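Long-range contacts in phosphatidylinositide phosphatase SAC2 (Homo sapiens, PDB 4XUU), which removes the 4-phosphate of phosphatidylinositol 4-phosphate and probably serves endocytic recycling, the chain here being its homodimerising hSac2 domain, of pleckstrin-homology type: residues Asp46-Leu50 with Val60-Asp64; Gln72-Leu76 with His165-Ile169; Glu82-Pro88 with Pro151-Leu157. All blocks are in the same frame, centred on the assembly; numbering follows the deposited sequence.

Contact 1 of 3, residues Asp46-Leu50 with Val60-Asp64; sequences DVDVL and VAYYD
V49 lays its CG2 methyl over one face of the Y62 ring, 4.0 Å from the ring centroid and 27° off the ring normal, a CH-pi contact between residues paired across two antiparallel strands. The two side chains run alongside each other and point the same way. With CG1 anti to the backbone N (chi1 176°), V49 turns this other branch to the tyrosine and leaves CG1 to meet V60 CG1 at 3.8 Å. The edge of the same ring is met in its plane by V47, whose CG1 lies 3.9 Å from Y62 CD2. V60 and Y62 also touch H115 and L117, respectively, on strand 110-119, and the Y62 hydroxyl hydrogen-bonds H115.

The other face of the sheet carries L50 and A61, and the Y63 ring lies beside L50. Here L50 CB comes to the edge of the Y63 ring, 3.9 Å from CE1, and L50 also packs on L12 of the second subunit. V49 and Y62 form a non-hydrogen-bonded pair, whereas L50 and A61 form a hydrogen-bonded one: L50 N donates to A61 O (2.8 Å) and A61 N returns the bond to L50 O (2.9 Å). Y63 N donates to D48 O at 2.9 Å, and the Y63 ring edge approaches the same oxygen. Backbone polar groups are thus shared between this pairing and the neighbouring strands 26-34 and 70-77, which leaves aliphatic branches and aromatic rings to make the interior contacts.

Contact 2 of 3, residues Gln72-Leu76 with His165-Ile169; sequences QYQRL and HEDII
D167 accepts the backbone N-H of Y73 on its carboxylate, OD1 lying 2.8 Å from Y73 N in an almost straight bond (174°) that arrives nearly along the C-O axis. A side chain thus takes the place of a backbone carbonyl. At the next step the main chains bond directly: I168 N donates to Y73 O at 3.2 Å, and R75 N to I168 O at 2.7 Å, making a single bridge centred on Q74 and I168. Q74 adds a side-chain bond, its NE2 giving a hydrogen to E166 O at 2.7 Å, with that oxygen close to the amide plane. CG sits beside the backbone N (chi1 -71°) and the chain is extended beyond it, which carries the amide across to the C-terminal segment; Y105 OH is a second partner of NE2.

Packing fills in around these bonds. I168 CG2 lies 3.5 Å from Q74 CG, while the Q72 amide crosses H165 at about a right angle, its plane 46° from the imidazole. The H165 ring itself stacks on H115 and hydrogen-bonds Y105. The aliphatic part of R75 runs by the terminal carboxylate, with CD 3.3 Å from I169 O, before its guanidinium reaches a salt bridge with E24. Strand 57-63 flanks 72-76 within the sheet, and helix 4-19 of the second subunit packs its L12, Q5 and H4 on Y73, D167 and I169.

Contact 3 of 3, residues Glu82-Pro88 with Pro151-Leu157; sequences EKIEIGP and PIIEKKL
L157 slides its CD2 methyl past E85, 3.8 Å from CB, the two side chains running in opposite directions, while CD1 rests 3.4 Å from G87 O. Beyond this overlap the E85 carboxylate divides its partners: OE1 hydrogen-bonds H104, and OE2 forms a salt bridge with K155 NZ at 3.5 Å, with K83 NZ a longer partner. K155 starts away from strand 81-88, but bends at chi3 and chi4 (-80° and -75°) bring its ammonium back over the glutamate, where it also donates to K156 O at 3.0 Å. An alanine in place of K155 would probably leave E85 OE2 with the longer K83 partner alone among the residues of this contact, and K156 O without its side-chain donor.

I153 follows with CD1 against K83 CD (3.9 Å), and P151 CG packs on K83 CB. On the reverse face I86 CD1 and I152 CG2 lie side by side. Backbone bonds tie the parallel strands: I84 N to P151 O, I153 N to I84 O (2.7 Å) and I86 N to I153 O (2.8 Å). Helix 129-145 packs on the face bearing I84, I86 and I152. Strand 99-107 is the other neighbour of 81-88, and the other side of 152-154 pairs antiparallel with a strand of the third subunit, so the sheet runs on between chains.

Overall arrangement
All three contacts involve strands of one mixed sheet; along the chain contact 1 comes first, and contact 3 falls within the span of contact 2. Contacts 1 and 2 adjoin, their centres 12 Å apart, because strands 57-63 and 70-77 are neighbours: V60 N probably bonds Q74 O, and Y62 N Q72 O. Contact 3 lies at the far end of the strand order, about 21 Å between centres from contact 1 and 22 Å from contact 2, without touching either. The C-terminal segment of contact 2 returns to edge strand 70-77. The two ends of the sheet meet different subunits, consistent with the homodimerisation known for this protein, though which interface serves it is not settled by these contacts.

Contact 1 of 3, residues Asp46-Leu50 with Val60-Asp64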
loop_
_atom_site.group_PDB
_atom_site.type_symbol
_atom_site.label_atom_id
_atom_site.label_comp_id
_atom_site.label_asym_id
_atom_site.label_seq_id
_atom_site.Cartn_x
_atom_site.Cartn_y
_atom_site.Cartn_z
ATOM N N ASP A 46 11.975 16.967 -19.561
ATOM C CA ASP A 46 11.530 16.915 -18.166
ATOM C C ASP A 46 11.861 18.188 -17.403
ATOM O O ASP A 46 13.001 18.661 -17.432
ATOM C CB ASP A 46 12.161 15.722 -17.445
ATOM C CG ASP A 46 11.735 14.385 -18.023
ATOM O OD1 ASP A 46 11.056 14.353 -19.074
ATOM O OD2 ASP A 46 12.086 13.351 -17.417
ATOM N N VAL A 47 10.860 18.742 -16.728
ATOM C CA VAL A 47 11.086 19.849 -15.806
ATOM C C VAL A 47 11.346 19.274 -14.415
ATOM O O VAL A 47 10.471 18.638 -13.829
ATOM C CB VAL A 47 9.894 20.842 -15.775
ATOM C CG1 VAL A 47 10.131 21.946 -14.743
ATOM C CG2 VAL A 47 9.659 21.446 -17.160
ATOM N N ASP A 48 12.561 19.483 -13.912
ATOM C CA ASP A 48 12.946 19.043 -12.572
ATOM C C ASP A 48 12.256 19.860 -11.494
ATOM O O ASP A 48 12.106 21.075 -11.620
ATOM C CB ASP A 48 14.462 19.125 -12.378
ATOM C CG ASP A 48 15.210 17.996 -13.066
ATOM O OD1 ASP A 48 14.570 17.041 -13.559
ATOM O OD2 ASP A 48 16.456 18.065 -13.110
ATOM N N VAL A 49 11.842 19.171 -10.434
ATOM C CA VAL A 49 11.160 19.788 -9.298
ATOM C C VAL A 49 11.761 19.301 -7.983
ATOM O O VAL A 49 11.996 18.099 -7.802
ATOM C CB VAL A 49 9.636 19.487 -9.300
ATOM C CG1 VAL A 49 8.977 20.063 -8.058
ATOM C CG2 VAL A 49 8.969 20.039 -10.559
ATOM N N LEU A 50 12.020 20.240 -7.074
ATOM C CA LEU A 50 12.454 19.890 -5.731
ATOM C C LEU A 50 11.314 20.117 -4.736
ATOM O O LEU A 50 10.728 21.200 -4.685
ATOM C CB LEU A 50 13.708 20.677 -5.330
ATOM C CG LEU A 50 14.283 20.385 -3.935
ATOM C CD1 LEU A 50 14.948 19.001 -3.852
ATOM C CD2 LEU A 50 15.255 21.466 -3.500
ATOM N N VAL A 60 8.268 23.998 -2.850
ATOM C CA VAL A 60 8.288 23.515 -4.225
ATOM C C VAL A 60 9.127 24.437 -5.101
ATOM O O VAL A 60 8.848 25.634 -5.210
ATOM C CB VAL A 60 6.867 23.366 -4.818
ATOM C CG1 VAL A 60 6.927 22.659 -6.161
ATOM C CG2 VAL A 60 5.947 22.606 -3.863
ATOM N N ALA A 61 10.157 23.864 -5.716
ATOM C CA ALA A 61 11.058 24.605 -6.586
ATOM C C ALA A 61 11.127 23.964 -7.966
ATOM O O ALA A 61 11.491 22.793 -8.092
ATOM C CB ALA A 61 12.441 24.688 -5.966
ATOM N N TYR A 62 10.766 24.729 -8.993
ATOM C CA TYR A 62 10.892 24.284 -10.381
ATOM C C TYR A 62 12.227 24.749 -10.962
ATOM O O TYR A 62 12.635 25.892 -10.755
ATOM C CB TYR A 62 9.731 24.808 -11.235
ATOM C CG TYR A 62 8.387 24.163 -10.954
ATOM C CD1 TYR A 62 7.673 24.474 -9.797
ATOM C CD2 TYR A 62 7.822 23.251 -11.850
ATOM C CE1 TYR A 62 6.439 23.893 -9.534
ATOM C CE2 TYR A 62 6.581 22.662 -11.597
ATOM C CZ TYR A 62 5.899 22.989 -10.433
ATOM O OH TYR A 62 4.677 22.423 -10.153
ATOM N N TYR A 63 12.904 23.861 -11.683
ATOM C CA TYR A 63 14.197 24.180 -12.288
ATOM C C TYR A 63 14.066 24.473 -13.777
ATOM O O TYR A 63 13.236 23.875 -14.464
ATOM C CB TYR A 63 15.188 23.034 -12.075
ATOM C CG TYR A 63 15.761 22.960 -10.681
ATOM C CD1 TYR A 63 15.088 22.286 -9.660
ATOM C CD2 TYR A 63 16.978 23.562 -10.380
ATOM C CE1 TYR A 63 15.614 22.220 -8.376
ATOM C CE2 TYR A 63 17.512 23.500 -9.099
ATOM C CZ TYR A 63 16.825 22.830 -8.102
ATOM O OH TYR A 63 17.353 22.767 -6.833
ATOM N N ASP A 64 14.888 25.391 -14.274
ATOM C CA ASP A 64 14.961 25.642 -15.709
ATOM C C ASP A 64 15.625 24.459 -16.409
ATOM O O ASP A 64 16.639 23.940 -15.936
ATOM C CB ASP A 64 15.725 26.933 -16.011
ATOM C CG ASP A 64 15.737 27.266 -17.491
ATOM O OD1 ASP A 64 14.646 27.338 -18.101
ATOM O OD2 ASP A 64 16.839 27.453 -18.047
#

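Contact 2 of 3, residues Gln72-Leu76 with His165-Ile169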
loop_
_atom_site.group_PDB
_atom_site.type_symbol
_atom_site.label_atom_id
_atom_site.label_comp_id
_atom_site.label_asym_id
_atom_site.label_seq_id
_atom_site.Cartn_x
_atom_site.Cartn_y
_atom_site.Cartn_z
ATOM N N GLN A 72 11.090 28.985 -10.402
ATOM C CA GLN A 72 9.986 29.301 -9.530
ATOM C C GLN A 72 10.236 28.753 -8.157
ATOM O O GLN A 72 10.798 27.726 -8.024
ATOM C CB GLN A 72 8.745 28.680 -10.107
ATOM C CG GLN A 72 7.522 28.999 -9.386
ATOM C CD GLN A 72 6.346 28.366 -10.023
ATOM O OE1 GLN A 72 5.500 27.809 -9.367
ATOM N NE2 GLN A 72 6.290 28.433 -11.313
ATOM N N TYR A 73 9.773 29.432 -7.136
ATOM C CA TYR A 73 9.972 28.989 -5.758
ATOM C C TYR A 73 8.780 29.362 -4.883
ATOM O O TYR A 73 8.300 30.488 -4.926
ATOM C CB TYR A 73 11.263 29.591 -5.193
ATOM C CG TYR A 73 11.497 29.327 -3.723
ATOM C CD1 TYR A 73 10.962 30.174 -2.748
ATOM C CD2 TYR A 73 12.266 28.243 -3.304
ATOM C CE1 TYR A 73 11.175 29.942 -1.396
ATOM C CE2 TYR A 73 12.486 28.001 -1.949
ATOM C CZ TYR A 73 11.937 28.855 -1.005
ATOM O OH TYR A 73 12.155 28.629 0.333
ATOM N N GLN A 74 8.314 28.408 -4.086
ATOM C CA GLN A 74 7.167 28.619 -3.212
ATOM C C GLN A 74 7.378 27.957 -1.858
ATOM O O GLN A 74 7.674 26.768 -1.788
ATOM C CB GLN A 74 5.894 28.045 -3.839
ATOM C CG GLN A 74 5.336 28.804 -5.045
ATOM C CD GLN A 74 4.041 28.196 -5.557
ATOM O OE1 GLN A 74 3.918 26.983 -5.662
ATOM N NE2 GLN A 74 3.071 29.037 -5.874
ATOM N N ARG A 75 7.242 28.731 -0.786
ATOM C CA ARG A 75 7.052 28.151 0.534
ATOM C C ARG A 75 5.562 28.160 0.792
ATOM O O ARG A 75 4.892 29.180 0.606
ATOM C CB ARG A 75 7.774 28.936 1.626
ATOM C CG ARG A 75 7.601 28.329 3.018
ATOM C CD ARG A 75 8.134 29.243 4.104
ATOM N NE ARG A 75 7.813 28.751 5.442
ATOM C CZ ARG A 75 6.666 28.979 6.081
ATOM N NH1 ARG A 75 5.701 29.691 5.512
ATOM N NH2 ARG A 75 6.482 28.484 7.293
ATOM N N LEU A 76 5.044 27.014 1.204
ATOM C CA LEU A 76 3.614 26.856 1.399
ATOM C C LEU A 76 3.369 26.232 2.758
ATOM O O LEU A 76 3.881 25.146 3.057
ATOM C CB LEU A 76 3.025 25.983 0.285
ATOM C CG LEU A 76 3.117 26.523 -1.151
ATOM C CD1 LEU A 76 3.196 25.407 -2.187
ATOM C CD2 LEU A 76 1.956 27.472 -1.447
ATOM N N HIS A 165 0.792 29.602 -10.916
ATOM C CA HIS A 165 1.491 29.672 -9.637
ATOM C C HIS A 165 2.240 30.989 -9.514
ATOM O O HIS A 165 2.785 31.504 -10.491
ATOM C CB HIS A 165 2.491 28.525 -9.479
ATOM C CG HIS A 165 1.907 27.165 -9.689
ATOM N ND1 HIS A 165 1.046 26.576 -8.790
ATOM C CD2 HIS A 165 2.086 26.264 -10.684
ATOM C CE1 HIS A 165 0.708 25.377 -9.229
ATOM N NE2 HIS A 165 1.326 25.164 -10.377
ATOM N N GLU A 166 2.272 31.523 -8.302
ATOM C CA GLU A 166 3.034 32.729 -8.019
ATOM C C GLU A 166 4.105 32.424 -6.984
ATOM O O GLU A 166 3.918 31.564 -6.126
ATOM C CB GLU A 166 2.106 33.844 -7.539
ATOM C CG GLU A 166 1.340 34.511 -8.670
ATOM C CD GLU A 166 0.220 35.408 -8.179
ATOM O OE1 GLU A 166 -0.796 34.873 -7.685
ATOM O OE2 GLU A 166 0.350 36.644 -8.302
ATOM N N ASP A 167 5.237 33.117 -7.082
ATOM C CA ASP A 167 6.323 32.942 -6.126
ATOM C C ASP A 167 5.884 33.404 -4.742
ATOM O O ASP A 167 5.237 34.445 -4.604
ATOM C CB ASP A 167 7.578 33.692 -6.582
ATOM C CG ASP A 167 8.256 33.035 -7.779
ATOM O OD1 ASP A 167 8.359 31.791 -7.803
ATOM O OD2 ASP A 167 8.693 33.766 -8.696
ATOM N N ILE A 168 6.214 32.611 -3.726
ATOM C CA ILE A 168 5.838 32.926 -2.348
ATOM C C ILE A 168 6.924 32.543 -1.342
ATOM O O ILE A 168 7.416 31.415 -1.331
ATOM C CB ILE A 168 4.432 32.358 -1.964
ATOM C CG1 ILE A 168 4.248 32.284 -0.448
ATOM C CG2 ILE A 168 4.192 31.005 -2.575
ATOM C CD1 ILE A 168 2.832 31.935 -0.015
ATOM N N ILE A 169 7.289 33.517 -0.512
ATOM C CA ILE A 169 8.345 33.387 0.485
ATOM C C ILE A 169 7.794 32.864 1.812
ATOM O O ILE A 169 8.452 32.085 2.503
ATOM C CB ILE A 169 9.048 34.755 0.711
ATOM C CG1 ILE A 169 9.813 35.194 -0.548
ATOM C CG2 ILE A 169 9.954 34.729 1.950
ATOM C CD1 ILE A 169 10.882 34.223 -1.023
ATOM O OXT ILE A 169 6.687 33.211 2.233
#

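Contact 3 of 3, residues Glu82-Pro88 with Pro151-Leu157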
loop_
_atom_site.group_PDB
_atom_site.type_symbol
_atom_site.label_atom_id
_atom_site.label_comp_id
_atom_site.label_asym_id
_atom_site.label_seq_id
_atom_site.Cartn_x
_atom_site.Cartn_y
_atom_site.Cartn_z
ATOM N N GLU A 82 -4.643 21.303 0.991
ATOM C CA GLU A 82 -6.014 20.806 1.157
ATOM C C GLU A 82 -6.128 19.287 1.084
ATOM O O GLU A 82 -6.720 18.662 1.963
ATOM C CB GLU A 82 -6.952 21.423 0.113
ATOM C CG GLU A 82 -6.978 22.947 0.070
ATOM C CD GLU A 82 -7.895 23.485 -1.025
ATOM O OE1 GLU A 82 -8.118 22.768 -2.031
ATOM O OE2 GLU A 82 -8.396 24.626 -0.881
ATOM N N LYS A 83 -5.575 18.706 0.021
ATOM C CA LYS A 83 -5.711 17.280 -0.259
ATOM C C LYS A 83 -4.655 16.819 -1.254
ATOM O O LYS A 83 -4.028 17.638 -1.929
ATOM C CB LYS A 83 -7.115 16.963 -0.794
ATOM C CG LYS A 83 -7.497 17.720 -2.055
ATOM C CD LYS A 83 -8.881 17.347 -2.543
ATOM C CE LYS A 83 -9.174 18.031 -3.867
ATOM N NZ LYS A 83 -10.460 17.580 -4.463
ATOM N N ILE A 84 -4.459 15.504 -1.331
ATOM C CA ILE A 84 -3.576 14.905 -2.323
ATOM C C ILE A 84 -4.343 13.887 -3.164
ATOM O O ILE A 84 -5.067 13.047 -2.630
ATOM C CB ILE A 84 -2.341 14.226 -1.666
ATOM C CG1 ILE A 84 -1.536 15.241 -0.846
ATOM C CG2 ILE A 84 -1.456 13.582 -2.724
ATOM C CD1 ILE A 84 -0.450 14.633 0.010
ATOM N N GLU A 85 -4.174 13.968 -4.480
ATOM C CA GLU A 85 -4.751 12.983 -5.390
ATOM C C GLU A 85 -3.649 12.186 -6.072
ATOM O O GLU A 85 -2.658 12.763 -6.519
ATOM C CB GLU A 85 -5.610 13.670 -6.445
ATOM C CG GLU A 85 -6.821 14.396 -5.899
ATOM C CD GLU A 85 -7.628 15.052 -6.992
ATOM O OE1 GLU A 85 -7.023 15.648 -7.911
ATOM O OE2 GLU A 85 -8.875 14.970 -6.938
ATOM N N ILE A 86 -3.812 10.867 -6.140
ATOM C CA ILE A 86 -2.849 10.004 -6.825
ATOM C C ILE A 86 -3.532 9.090 -7.846
ATOM O O ILE A 86 -4.336 8.222 -7.489
ATOM C CB ILE A 86 -1.995 9.161 -5.838
ATOM C CG1 ILE A 86 -1.120 10.071 -4.968
ATOM C CG2 ILE A 86 -1.117 8.164 -6.598
ATOM C CD1 ILE A 86 -0.376 9.357 -3.852
ATOM N N GLY A 87 -3.200 9.288 -9.116
ATOM C CA GLY A 87 -3.759 8.472 -10.183
ATOM C C GLY A 87 -2.988 8.578 -11.481
ATOM O O GLY A 87 -1.967 9.263 -11.539
ATOM N N PRO A 88 -3.476 7.897 -12.535
ATOM C CA PRO A 88 -2.841 7.945 -13.851
ATOM C C PRO A 88 -2.754 9.369 -14.393
ATOM O O PRO A 88 -3.678 10.165 -14.197
ATOM C CB PRO A 88 -3.777 7.101 -14.721
ATOM C CG PRO A 88 -4.471 6.204 -13.766
ATOM C CD PRO A 88 -4.663 7.022 -12.536
ATOM N N PRO A 151 -6.476 14.449 3.460
ATOM C CA PRO A 151 -6.961 13.293 2.706
ATOM C C PRO A 151 -6.056 12.931 1.522
ATOM O O PRO A 151 -5.681 13.804 0.736
ATOM C CB PRO A 151 -8.349 13.737 2.225
ATOM C CG PRO A 151 -8.327 15.214 2.264
ATOM C CD PRO A 151 -7.388 15.604 3.361
ATOM N N ILE A 152 -5.692 11.654 1.428
ATOM C CA ILE A 152 -5.021 11.117 0.248
ATOM C C ILE A 152 -6.041 10.314 -0.561
ATOM O O ILE A 152 -6.600 9.327 -0.070
ATOM C CB ILE A 152 -3.813 10.222 0.604
ATOM C CG1 ILE A 152 -2.866 10.942 1.571
ATOM C CG2 ILE A 152 -3.070 9.802 -0.663
ATOM C CD1 ILE A 152 -1.851 10.030 2.244
ATOM N N ILE A 153 -6.273 10.748 -1.799
ATOM C CA ILE A 153 -7.327 10.196 -2.644
ATOM C C ILE A 153 -6.772 9.442 -3.855
ATOM O O ILE A 153 -5.974 9.983 -4.618
ATOM C CB ILE A 153 -8.301 11.312 -3.121
ATOM C CG1 ILE A 153 -8.777 12.153 -1.931
ATOM C CG2 ILE A 153 -9.483 10.712 -3.877
ATOM C CD1 ILE A 153 -9.447 13.450 -2.306
ATOM N N GLU A 154 -7.198 8.191 -4.017
ATOM C CA GLU A 154 -6.910 7.421 -5.222
ATOM C C GLU A 154 -8.081 7.580 -6.184
ATOM O O GLU A 154 -9.188 7.106 -5.910
ATOM C CB GLU A 154 -6.716 5.936 -4.904
ATOM C CG GLU A 154 -5.631 5.594 -3.888
ATOM C CD GLU A 154 -5.630 4.108 -3.519
ATOM O OE1 GLU A 154 -5.781 3.263 -4.434
ATOM O OE2 GLU A 154 -5.479 3.782 -2.318
ATOM N N LYS A 155 -7.836 8.259 -7.302
ATOM C CA LYS A 155 -8.847 8.451 -8.347
ATOM C C LYS A 155 -8.194 8.863 -9.661
ATOM O O LYS A 155 -6.985 9.082 -9.715
ATOM C CB LYS A 155 -9.907 9.482 -7.920
ATOM C CG LYS A 155 -9.406 10.917 -7.767
ATOM C CD LYS A 155 -10.527 11.860 -7.324
ATOM C CE LYS A 155 -11.436 12.278 -8.481
ATOM N NZ LYS A 155 -10.802 13.289 -9.379
ATOM N N LYS A 156 -8.997 8.962 -10.717
ATOM C CA LYS A 156 -8.516 9.474 -11.995
ATOM C C LYS A 156 -8.246 10.970 -11.881
ATOM O O LYS A 156 -8.969 11.691 -11.187
ATOM C CB LYS A 156 -9.522 9.192 -13.112
ATOM C CG LYS A 156 -9.764 7.709 -13.388
ATOM C CD LYS A 156 -8.614 7.067 -14.158
ATOM C CE LYS A 156 -8.749 5.547 -14.202
ATOM N NZ LYS A 156 -9.899 5.087 -15.036
ATOM N N LEU A 157 -7.192 11.427 -12.548
ATOM C CA LEU A 157 -6.827 12.837 -12.534
ATOM C C LEU A 157 -7.506 13.568 -13.689
ATOM O O LEU A 157 -7.576 13.054 -14.810
ATOM C CB LEU A 157 -5.303 13.009 -12.585
ATOM C CG LEU A 157 -4.475 12.385 -11.448
ATOM C CD1 LEU A 157 -2.980 12.536 -11.711
ATOM C CD2 LEU A 157 -4.833 12.969 -10.080
#